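Local coordinates for alginate lyase, family PL7 (Zobellia galactanivorans, PDB 3ZPY), which probably cleaves the mannuronate-containing chains of alginate as a polysaccharide lyase, this chain being its catalytic domain, at residues E78-E81 with L87-W90. Sequence-based numbering, arbitrary orientation.
Sequences ELRE and LASW
Bent at chi2 (-88°), the Arg80 side chain swings its guanidinium across to Ala88, while Glu81, with CG anti to its own N (chi1 -169°) and extended beyond, carries its carboxylate past the Ala88 methyl to the indole of Trp90. Arg80 NH1 gives an almost straight hydrogen bond of 3.1 Å to Ala88 O, which lies in the guanidinium plane and receives the N-H on a lone pair. The same nitrogen also bonds Glu81 O at 2.8 Å, so it links carbonyls of both segments. A water accepts from Arg80 NH2 and donates to Ala88 O, giving that carbonyl a second partner; with the two carbonyl bonds of NH1 it would restrain the guanidinium's rotation. Leu87 CD2 lies over one guanidinium face, 3.6 Å from Arg80 CZ, and Tyr216 adds a cation-pi contact. An alanine in place of Arg80 would probably leave Ala88 O without its direct side-chain donor and Leu87 without the flat group it packs on. The backbone adds one weak bond, Ala88 N to Glu81 O. On the buried side, Trp90 NE1 points straight at Glu81 OE1, 2.8 Å away, which lies in the indole plane and accepts through its syn lone pair; carboxylate and ring are turned 50° apart. Phe217 N also bonds OE1 and His247 NE2 bonds OE2, so both oxygens of this buried carboxylate are satisfied. The Ala88 methyl packs against it, CB 3.5 Å from Glu81 CD. The contact thus fastens the loop leaving a short beta-hairpin, strands 76-83 and 86-87, to strand 76-83 of the PL7 beta-jelly-roll, with Glu81 also tying in strands 216-219 and 235-247 of its two sheets.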
loop_
_atom_site.group_PDB
_atom_site.type_symbol
_atom_site.label_atom_id
_atom_site.label_comp_id
_atom_site.label_asym_id
_atom_site.label_seq_id
_atom_site.Cartn_x
_atom_site.Cartn_y
_atom_site.Cartn_z
ATOM N N GLU A 78 -4.241 -5.113 -1.536
ATOM C CA GLU A 78 -4.282 -3.663 -1.247
ATOM C C GLU A 78 -5.622 -3.064 -1.723
ATOM O O GLU A 78 -6.285 -3.657 -2.491
ATOM C CB GLU A 78 -3.024 -3.047 -1.935
ATOM C CG GLU A 78 -2.648 -1.683 -1.738
ATOM C CD GLU A 78 -1.449 -1.306 -2.533
ATOM O OE1 GLU A 78 -1.383 -1.427 -3.733
ATOM O OE2 GLU A 78 -0.738 -0.576 -1.928
ATOM N N LEU A 79 -5.933 -1.871 -1.227
ATOM C CA LEU A 79 -7.088 -1.118 -1.706
ATOM C C LEU A 79 -6.656 0.005 -2.616
ATOM O O LEU A 79 -5.592 0.650 -2.366
ATOM C CB LEU A 79 -7.811 -0.519 -0.480
ATOM C CG LEU A 79 -8.120 -1.496 0.656
ATOM C CD1 LEU A 79 -8.862 -0.733 1.752
ATOM C CD2 LEU A 79 -8.966 -2.628 0.137
ATOM N N ARG A 80 -7.515 0.256 -3.620
ATOM C CA ARG A 80 -7.335 1.329 -4.571
ATOM C C ARG A 80 -8.459 2.340 -4.426
ATOM O O ARG A 80 -9.601 1.967 -4.592
ATOM C CB ARG A 80 -7.246 0.700 -5.983
ATOM C CG ARG A 80 -6.842 1.689 -7.110
ATOM C CD ARG A 80 -8.016 2.411 -7.732
ATOM N NE ARG A 80 -7.562 2.969 -9.019
ATOM C CZ ARG A 80 -7.611 4.260 -9.387
ATOM N NH1 ARG A 80 -8.090 5.220 -8.598
ATOM N NH2 ARG A 80 -7.157 4.619 -10.564
ATOM N N GLU A 81 -8.133 3.592 -4.136
ATOM C CA GLU A 81 -9.162 4.626 -3.913
ATOM C C GLU A 81 -10.092 4.770 -5.083
ATOM O O GLU A 81 -9.622 4.905 -6.264
ATOM C CB GLU A 81 -8.483 5.957 -3.649
ATOM C CG GLU A 81 -9.455 7.024 -3.139
ATOM C CD GLU A 81 -8.906 8.422 -3.231
ATOM O OE1 GLU A 81 -7.703 8.581 -3.641
ATOM O OE2 GLU A 81 -9.692 9.390 -3.003
ATOM N N LEU A 87 -12.996 5.792 -11.000
ATOM C CA LEU A 87 -11.644 5.740 -10.445
ATOM C C LEU A 87 -11.370 7.100 -9.787
ATOM O O LEU A 87 -11.627 8.146 -10.402
ATOM C CB LEU A 87 -10.631 5.517 -11.600
ATOM C CG LEU A 87 -10.690 4.173 -12.335
ATOM C CD1 LEU A 87 -9.816 4.182 -13.616
ATOM C CD2 LEU A 87 -10.355 2.995 -11.407
ATOM N N ALA A 88 -10.754 7.087 -8.610
ATOM C CA ALA A 88 -10.268 8.373 -8.030
ATOM C C ALA A 88 -9.154 8.958 -8.887
ATOM O O ALA A 88 -8.283 8.206 -9.307
ATOM C CB ALA A 88 -9.775 8.181 -6.643
ATOM N N SER A 89 -9.175 10.271 -9.059
ATOM C CA SER A 89 -8.179 10.959 -9.813
ATOM C C SER A 89 -8.231 12.424 -9.412
ATOM O O SER A 89 -9.204 13.124 -9.680
ATOM C CB SER A 89 -8.509 10.823 -11.313
ATOM O OG SER A 89 -7.589 11.547 -12.148
ATOM N N TRP A 90 -7.216 12.872 -8.694
ATOM C CA TRP A 90 -7.234 14.227 -8.143
ATOM C C TRP A 90 -5.875 14.848 -8.166
ATOM O O TRP A 90 -4.857 14.183 -8.483
ATOM C CB TRP A 90 -7.806 14.198 -6.698
ATOM C CG TRP A 90 -7.234 13.095 -5.816
ATOM C CD1 TRP A 90 -7.846 11.892 -5.471
ATOM C CD2 TRP A 90 -5.945 13.105 -5.148
ATOM N NE1 TRP A 90 -7.026 11.160 -4.647
ATOM C CE2 TRP A 90 -5.841 11.850 -4.430
ATOM C CE3 TRP A 90 -4.925 14.020 -5.053
ATOM C CZ2 TRP A 90 -4.694 11.504 -3.689
ATOM C CZ3 TRP A 90 -3.777 13.702 -4.320
ATOM C CH2 TRP A 90 -3.646 12.459 -3.637
HETATM O O HOH W 1 -6.949 7.333 -11.615
#